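PDB 3GIP: N-acyl-D-glutamate deacylase from Bordetella bronchiseptica, which catalyses the hydrolysis of N-acyl-D-glutamate to D-glutamate and a carboxylate, probably with the aid of zinc, as a member of the amidohydrolase superfamily. Local coordinates for residues I87-P101 / I138-A152. Numbering follows the deposited sequence.
With ZN (zinc ion), chain F.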
ATOM      1  N   ILE A  87      -1.832  -4.335 -10.659  1.00 12.25           N
ATOM      2  CA  ILE A  87      -1.649  -4.878  -9.315  1.00 12.62           C
ATOM      3  C   ILE A  87      -2.359  -6.218  -9.127  1.00 12.95           C
ATOM      4  O   ILE A  87      -3.548  -6.337  -9.419  1.00 12.67           O
ATOM      5  CB  ILE A  87      -2.165  -3.871  -8.268  1.00 13.20           C
ATOM      6  CG1 ILE A  87      -1.342  -2.585  -8.353  1.00 13.39           C
ATOM      7  CG2 ILE A  87      -2.085  -4.461  -6.870  1.00 11.90           C
ATOM      8  CD1 ILE A  87      -1.954  -1.417  -7.604  1.00 12.66           C
ATOM      9  N   THR A  88      -1.624  -7.215  -8.634  1.00 13.29           N
ATOM     10  CA  THR A  88      -2.175  -8.554  -8.408  1.00 14.14           C
ATOM     11  C   THR A  88      -2.196  -8.959  -6.932  1.00 14.22           C
ATOM     12  O   THR A  88      -2.803  -9.970  -6.568  1.00 14.65           O
ATOM     13  CB  THR A  88      -1.379  -9.621  -9.181  1.00 13.51           C
ATOM     14  OG1 THR A  88       0.006  -9.532  -8.827  1.00 13.63           O
ATOM     15  CG2 THR A  88      -1.529  -9.418 -10.677  1.00 14.43           C
ATOM     16  N   THR A  89      -1.521  -8.183  -6.092  1.00 13.96           N
ATOM     17  CA  THR A  89      -1.477  -8.444  -4.654  1.00 13.16           C
ATOM     18  C   THR A  89      -1.456  -7.111  -3.921  1.00 14.25           C
ATOM     19  O   THR A  89      -0.805  -6.166  -4.366  1.00 15.06           O
ATOM     20  CB  THR A  89      -0.202  -9.228  -4.238  1.00 14.07           C
ATOM     21  OG1 THR A  89      -0.222 -10.534  -4.825  1.00 15.24           O
ATOM     22  CG2 THR A  89      -0.122  -9.366  -2.717  1.00 13.37           C
ATOM     23  N   VAL A  90      -2.173  -7.027  -2.807  1.00 13.47           N
ATOM     24  CA  VAL A  90      -2.172  -5.807  -2.020  1.00 13.86           C
ATOM     25  C   VAL A  90      -1.984  -6.136  -0.551  1.00 14.85           C
ATOM     26  O   VAL A  90      -2.504  -7.138  -0.057  1.00 15.59           O
ATOM     27  CB  VAL A  90      -3.483  -4.998  -2.173  1.00 12.61           C
ATOM     28  CG1 VAL A  90      -4.675  -5.805  -1.672  1.00 15.15           C
ATOM     29  CG2 VAL A  90      -3.365  -3.687  -1.397  1.00 12.94           C
ATOM     30  N   VAL A  91      -1.207  -5.305   0.131  1.00 14.46           N
ATOM     31  CA  VAL A  91      -0.978  -5.466   1.556  1.00 13.74           C
ATOM     32  C   VAL A  91      -1.861  -4.406   2.210  1.00 14.73           C
ATOM     33  O   VAL A  91      -1.652  -3.205   2.017  1.00 13.66           O
ATOM     34  CB  VAL A  91       0.499  -5.217   1.931  1.00 13.60           C
ATOM     35  CG1 VAL A  91       0.692  -5.398   3.434  1.00 15.11           C
ATOM     36  CG2 VAL A  91       1.398  -6.179   1.161  1.00 15.27           C
ATOM     37  N   VAL A  92      -2.863  -4.851   2.963  1.00 13.64           N
ATOM     38  CA  VAL A  92      -3.781  -3.931   3.629  1.00 13.39           C
ATOM     39  C   VAL A  92      -3.485  -3.821   5.124  1.00 12.38           C
ATOM     40  O   VAL A  92      -2.592  -4.500   5.638  1.00 14.22           O
ATOM     41  CB  VAL A  92      -5.251  -4.384   3.444  1.00 12.77           C
ATOM     42  CG1 VAL A  92      -5.580  -4.504   1.960  1.00 12.42           C
ATOM     43  CG2 VAL A  92      -5.479  -5.723   4.145  1.00 15.03           C
ATOM     44  N   GLY A  93      -4.232  -2.959   5.813  1.00 13.60           N
ATOM     45  CA  GLY A  93      -4.050  -2.782   7.246  1.00 12.39           C
ATOM     46  C   GLY A  93      -2.908  -1.860   7.616  1.00 13.65           C
ATOM     47  O   GLY A  93      -2.244  -2.053   8.635  1.00 14.02           O
ATOM     48  N   ASN A  94      -2.698  -0.835   6.798  1.00 13.09           N
ATOM     49  CA  ASN A  94      -1.612   0.109   7.020  1.00 12.79           C
ATOM     50  C   ASN A  94      -1.946   1.314   7.890  1.00 13.04           C
ATOM     51  O   ASN A  94      -3.112   1.608   8.162  1.00 13.66           O
ATOM     52  CB  ASN A  94      -1.098   0.601   5.667  1.00 13.03           C
ATOM     53  CG  ASN A  94      -0.254  -0.432   4.965  1.00 11.60           C
ATOM     54  OD1 ASN A  94       0.896  -0.652   5.332  1.00 12.51           O
ATOM     55  ND2 ASN A  94      -0.824  -1.084   3.957  1.00 12.82           N
ATOM     56  N   CYS A  95      -0.890   1.997   8.324  1.00 12.45           N
ATOM     57  CA  CYS A  95      -0.982   3.208   9.128  1.00 13.40           C
ATOM     58  C   CYS A  95      -1.737   3.063  10.435  1.00 13.63           C
ATOM     59  O   CYS A  95      -2.346   4.017  10.915  1.00 13.85           O
ATOM     60  CB  CYS A  95      -1.608   4.324   8.295  1.00 13.32           C
ATOM     61  SG  CYS A  95      -0.784   4.512   6.681  1.00 13.77           S
ATOM     62  N   GLY A  96      -1.688   1.865  11.006  1.00 14.00           N
ATOM     63  CA  GLY A  96      -2.355   1.629  12.275  1.00 14.77           C
ATOM     64  C   GLY A  96      -3.810   1.214  12.220  1.00 16.10           C
ATOM     65  O   GLY A  96      -4.372   0.844  13.248  1.00 15.20           O
ATOM     66  N   VAL A  97      -4.427   1.260  11.042  1.00 15.20           N
ATOM     67  CA  VAL A  97      -5.835   0.887  10.925  1.00 15.17           C
ATOM     68  C   VAL A  97      -6.048  -0.318  10.022  1.00 15.87           C
ATOM     69  O   VAL A  97      -5.556  -0.369   8.891  1.00 15.05           O
ATOM     70  CB  VAL A  97      -6.689   2.074  10.426  1.00 15.58           C
ATOM     71  CG1 VAL A  97      -6.740   3.148  11.500  1.00 15.38           C
ATOM     72  CG2 VAL A  97      -6.112   2.636   9.129  1.00 15.65           C
ATOM     73  N   SER A  98      -6.802  -1.290  10.528  1.00 13.97           N
ATOM     74  CA  SER A  98      -7.053  -2.524   9.795  1.00 13.69           C
ATOM     75  C   SER A  98      -8.487  -3.026   9.930  1.00 14.34           C
ATOM     76  O   SER A  98      -9.270  -2.495  10.715  1.00 15.38           O
ATOM     77  CB  SER A  98      -6.097  -3.604  10.300  1.00 13.96           C
ATOM     78  OG  SER A  98      -6.226  -3.763  11.710  1.00 14.62           O
ATOM     79  N   ALA A  99      -8.809  -4.064   9.162  1.00 15.04           N
ATOM     80  CA  ALA A  99     -10.141  -4.659   9.182  1.00 15.32           C
ATOM     81  C   ALA A  99     -10.462  -5.265  10.544  1.00 17.37           C
ATOM     82  O   ALA A  99     -11.623  -5.315  10.945  1.00 16.50           O
ATOM     83  CB  ALA A  99     -10.246  -5.733   8.107  1.00 17.47           C
ATOM     84  N   ALA A 100      -9.432  -5.721  11.247  1.00 17.13           N
ATOM     85  CA  ALA A 100      -9.603  -6.340  12.558  1.00 17.75           C
ATOM     86  C   ALA A 100      -8.356  -6.120  13.411  1.00 17.86           C
ATOM     87  O   ALA A 100      -7.282  -5.842  12.886  1.00 16.12           O
ATOM     88  CB  ALA A 100      -9.866  -7.838  12.386  1.00 17.85           C
ATOM     89  N   PRO A 101      -8.479  -6.241  14.744  1.00 17.88           N
ATOM     90  CA  PRO A 101      -9.694  -6.563  15.500  1.00 18.85           C
ATOM     91  C   PRO A 101     -10.615  -5.360  15.658  1.00 19.41           C
ATOM     92  O   PRO A 101     -10.200  -4.216  15.476  1.00 20.66           O
ATOM     93  CB  PRO A 101      -9.141  -7.039  16.837  1.00 18.97           C
ATOM     94  CG  PRO A 101      -7.962  -6.139  17.019  1.00 18.99           C
ATOM     95  CD  PRO A 101      -7.314  -6.178  15.645  1.00 18.61           C
ATOM     96  N   ILE A 138      -7.976  -9.856  -6.212  1.00 15.31           N
ATOM     97  CA  ILE A 138      -6.523  -9.977  -6.213  1.00 14.20           C
ATOM     98  C   ILE A 138      -6.084 -10.600  -4.891  1.00 13.62           C
ATOM     99  O   ILE A 138      -6.902 -10.795  -3.989  1.00 14.26           O
ATOM    100  CB  ILE A 138      -5.832  -8.594  -6.382  1.00 14.18           C
ATOM    101  CG1 ILE A 138      -6.153  -7.686  -5.192  1.00 16.45           C
ATOM    102  CG2 ILE A 138      -6.290  -7.942  -7.678  1.00 14.75           C
ATOM    103  CD1 ILE A 138      -5.388  -6.360  -5.211  1.00 15.38           C
ATOM    104  N   ASN A 139      -4.798 -10.914  -4.772  1.00 13.85           N
ATOM    105  CA  ASN A 139      -4.296 -11.517  -3.541  1.00 14.78           C
ATOM    106  C   ASN A 139      -4.269 -10.492  -2.423  1.00 15.59           C
ATOM    107  O   ASN A 139      -4.038  -9.301  -2.657  1.00 14.76           O
ATOM    108  CB  ASN A 139      -2.899 -12.093  -3.758  1.00 14.44           C
ATOM    109  CG  ASN A 139      -2.868 -13.115  -4.867  1.00 14.60           C
ATOM    110  OD1 ASN A 139      -2.152 -12.953  -5.858  1.00 17.81           O
ATOM    111  ND2 ASN A 139      -3.653 -14.176  -4.715  1.00 14.13           N
ATOM    112  N   VAL A 140      -4.503 -10.961  -1.202  1.00 13.61           N
ATOM    113  CA  VAL A 140      -4.533 -10.081  -0.045  1.00 15.22           C
ATOM    114  C   VAL A 140      -3.683 -10.541   1.131  1.00 16.39           C
ATOM    115  O   VAL A 140      -3.840 -11.656   1.631  1.00 16.70           O
ATOM    116  CB  VAL A 140      -5.980  -9.910   0.469  1.00 15.92           C
ATOM    117  CG1 VAL A 140      -6.006  -8.951   1.651  1.00 16.20           C
ATOM    118  CG2 VAL A 140      -6.872  -9.412  -0.656  1.00 17.02           C
ATOM    119  N   ALA A 141      -2.777  -9.669   1.561  1.00 14.89           N
ATOM    120  CA  ALA A 141      -1.928  -9.924   2.719  1.00 14.67           C
ATOM    121  C   ALA A 141      -2.393  -8.860   3.701  1.00 15.48           C
ATOM    122  O   ALA A 141      -2.734  -7.749   3.286  1.00 14.70           O
ATOM    123  CB  ALA A 141      -0.459  -9.726   2.371  1.00 15.84           C
ATOM    124  N   ALA A 142      -2.417  -9.179   4.991  1.00 14.98           N
ATOM    125  CA  ALA A 142      -2.900  -8.208   5.961  1.00 14.69           C
ATOM    126  C   ALA A 142      -2.039  -7.961   7.184  1.00 13.97           C
ATOM    127  O   ALA A 142      -1.472  -8.884   7.770  1.00 14.74           O
ATOM    128  CB  ALA A 142      -4.310  -8.594   6.407  1.00 15.60           C
ATOM    129  N   LEU A 143      -1.964  -6.688   7.562  1.00 14.42           N
ATOM    130  CA  LEU A 143      -1.238  -6.246   8.742  1.00 13.35           C
ATOM    131  C   LEU A 143      -2.322  -5.928   9.763  1.00 14.79           C
ATOM    132  O   LEU A 143      -3.450  -5.606   9.386  1.00 15.12           O
ATOM    133  CB  LEU A 143      -0.462  -4.958   8.452  1.00 15.19           C
ATOM    134  CG  LEU A 143       0.685  -4.996   7.441  1.00 14.63           C
ATOM    135  CD1 LEU A 143       0.873  -3.603   6.839  1.00 14.37           C
ATOM    136  CD2 LEU A 143       1.964  -5.467   8.124  1.00 15.65           C
ATOM    137  N   VAL A 144      -1.999  -6.040  11.044  1.00 14.85           N
ATOM    138  CA  VAL A 144      -2.966  -5.698  12.082  1.00 15.76           C
ATOM    139  C   VAL A 144      -2.588  -4.302  12.552  1.00 14.70           C
ATOM    140  O   VAL A 144      -1.417  -4.019  12.810  1.00 15.14           O
ATOM    141  CB  VAL A 144      -2.922  -6.690  13.269  1.00 17.18           C
ATOM    142  CG1 VAL A 144      -1.522  -6.790  13.822  1.00 19.85           C
ATOM    143  CG2 VAL A 144      -3.887  -6.234  14.359  1.00 17.72           C
ATOM    144  N   GLY A 145      -3.579  -3.422  12.644  1.00 13.59           N
ATOM    145  CA  GLY A 145      -3.314  -2.054  13.051  1.00 13.57           C
ATOM    146  C   GLY A 145      -3.146  -1.804  14.533  1.00 14.63           C
ATOM    147  O   GLY A 145      -3.931  -2.285  15.353  1.00 13.89           O
ATOM    148  N   HIS A 146      -2.113  -1.042  14.877  1.00 13.68           N
ATOM    149  CA  HIS A 146      -1.835  -0.688  16.264  1.00 15.31           C
ATOM    150  C   HIS A 146      -3.012   0.109  16.831  1.00 16.13           C
ATOM    151  O   HIS A 146      -3.341  -0.006  18.012  1.00 16.20           O
ATOM    152  CB  HIS A 146      -0.535   0.126  16.332  1.00 16.30           C
ATOM    153  CG  HIS A 146      -0.302   0.806  17.645  1.00 15.02           C
ATOM    154  ND1 HIS A 146      -0.270   0.129  18.846  1.00 18.00           N
ATOM    155  CD2 HIS A 146      -0.063   2.107  17.940  1.00 13.30           C
ATOM    156  CE1 HIS A 146      -0.021   0.984  19.824  1.00 14.03           C
ATOM    157  NE2 HIS A 146       0.109   2.190  19.300  1.00 20.33           N
ATOM    158  N   ALA A 147      -3.652   0.919  15.993  1.00 14.83           N
ATOM    159  CA  ALA A 147      -4.799   1.688  16.457  1.00 15.33           C
ATOM    160  C   ALA A 147      -5.887   0.703  16.875  1.00 15.22           C
ATOM    161  O   ALA A 147      -6.519   0.870  17.921  1.00 16.64           O
ATOM    162  CB  ALA A 147      -5.306   2.608  15.354  1.00 15.50           C
ATOM    163  N   ASN A 148      -6.099  -0.324  16.055  1.00 15.02           N
ATOM    164  CA  ASN A 148      -7.102  -1.346  16.354  1.00 15.57           C
ATOM    165  C   ASN A 148      -6.774  -2.015  17.681  1.00 16.30           C
ATOM    166  O   ASN A 148      -7.659  -2.230  18.514  1.00 16.48           O
ATOM    167  CB  ASN A 148      -7.135  -2.414  15.258  1.00 16.02           C
ATOM    168  CG  ASN A 148      -7.812  -1.937  13.996  1.00 16.56           C
ATOM    169  OD1 ASN A 148      -8.907  -2.387  13.656  1.00 18.49           O
ATOM    170  ND2 ASN A 148      -7.164  -1.019  13.290  1.00 13.45           N
ATOM    171  N   LEU A 149      -5.500  -2.348  17.871  1.00 15.87           N
ATOM    172  CA  LEU A 149      -5.077  -3.005  19.103  1.00 15.62           C
ATOM    173  C   LEU A 149      -5.411  -2.149  20.314  1.00 16.94           C
ATOM    174  O   LEU A 149      -5.983  -2.645  21.286  1.00 17.39           O
ATOM    175  CB  LEU A 149      -3.575  -3.306  19.065  1.00 15.53           C
ATOM    176  CG  LEU A 149      -3.145  -4.287  17.969  1.00 14.30           C
ATOM    177  CD1 LEU A 149      -1.641  -4.485  18.035  1.00 15.13           C
ATOM    178  CD2 LEU A 149      -3.861  -5.622  18.142  1.00 16.39           C
ATOM    179  N   ARG A 150      -5.063  -0.866  20.259  1.00 15.94           N
ATOM    180  CA  ARG A 150      -5.354   0.036  21.365  1.00 15.83           C
ATOM    181  C   ARG A 150      -6.856   0.185  21.587  1.00 16.03           C
ATOM    182  O   ARG A 150      -7.332   0.125  22.721  1.00 16.72           O
ATOM    183  CB  ARG A 150      -4.752   1.425  21.120  1.00 17.10           C
ATOM    184  CG  ARG A 150      -3.412   1.652  21.790  1.00 18.01           C
ATOM    185  CD  ARG A 150      -3.097   3.138  21.921  1.00 17.72           C
ATOM    186  NE  ARG A 150      -1.974   3.357  22.827  1.00 17.46           N
ATOM    187  CZ  ARG A 150      -2.017   4.141  23.899  1.00 18.17           C
ATOM    188  NH1 ARG A 150      -3.128   4.795  24.203  1.00 18.97           N
ATOM    189  NH2 ARG A 150      -0.954   4.251  24.684  1.00 19.86           N
ATOM    190  N   LEU A 151      -7.602   0.385  20.505  1.00 15.58           N
ATOM    191  CA  LEU A 151      -9.047   0.568  20.610  1.00 15.60           C
ATOM    192  C   LEU A 151      -9.777  -0.684  21.074  1.00 16.34           C
ATOM    193  O   LEU A 151     -10.884  -0.600  21.608  1.00 17.11           O
ATOM    194  CB  LEU A 151      -9.622   1.021  19.269  1.00 16.45           C
ATOM    195  CG  LEU A 151      -9.097   2.359  18.743  1.00 16.60           C
ATOM    196  CD1 LEU A 151      -9.631   2.589  17.342  1.00 18.47           C
ATOM    197  CD2 LEU A 151      -9.508   3.490  19.679  1.00 17.76           C
ATOM    198  N   ALA A 152      -9.158  -1.839  20.868  1.00 16.32           N
ATOM    199  CA  ALA A 152      -9.766  -3.105  21.261  1.00 16.49           C
ATOM    200  C   ALA A 152      -9.376  -3.536  22.669  1.00 18.44           C
ATOM    201  O   ALA A 152     -10.125  -4.259  23.333  1.00 18.12           O
ATOM    202  CB  ALA A 152      -9.377  -4.194  20.263  1.00 18.22           C
TER
HETATM  203 ZN    ZN F 484      -0.255   6.649   6.374  1.00 14.07          ZN
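Val90 and Ala141 sit at the middle of two neighbouring parallel strands, 87-92 and 139-145, of the TIM barrel. Five backbone hydrogen bonds join them, from Asn139 N to Thr88 O through Leu143 N to Val92 O; Ala141 N to Val90 O (3.0 Å) is almost straight at 175°.

Among the strands the apolar packing follows the pairing. On one face Val92 CG2, set between its backbone N and carbonyl carbon, reaches Ala142 CB at 3.8 Å, and Tyr127 of helix 124-133 touches both. On the other, Val91 CG1 meets Leu143 CD1 at 3.9 Å. Outside the paired region, the ring of Pro101, after a cis peptide, lays CD against Val144 CG2 (3.7 Å).

Past strand 87-92, polar bonds take over. Ser98 OG accepts from Gly145 N (2.8 Å) and donates to Ala100 O (2.6 Å), so two bonds grip the buried hydroxyl. Gly96 O takes Ala147 N at 2.8 Å, in the carbonyl plane and on a lone pair, though bent at 131°; this brings the loop to the first turn of helix 146-153.

Cys95, in the type I' turn Asn94-Val97, binds zinc with His218 and His248; the bonds at Gly96 and Ser98 thus tie the metal-bearing loop to the adjacent strand and helix.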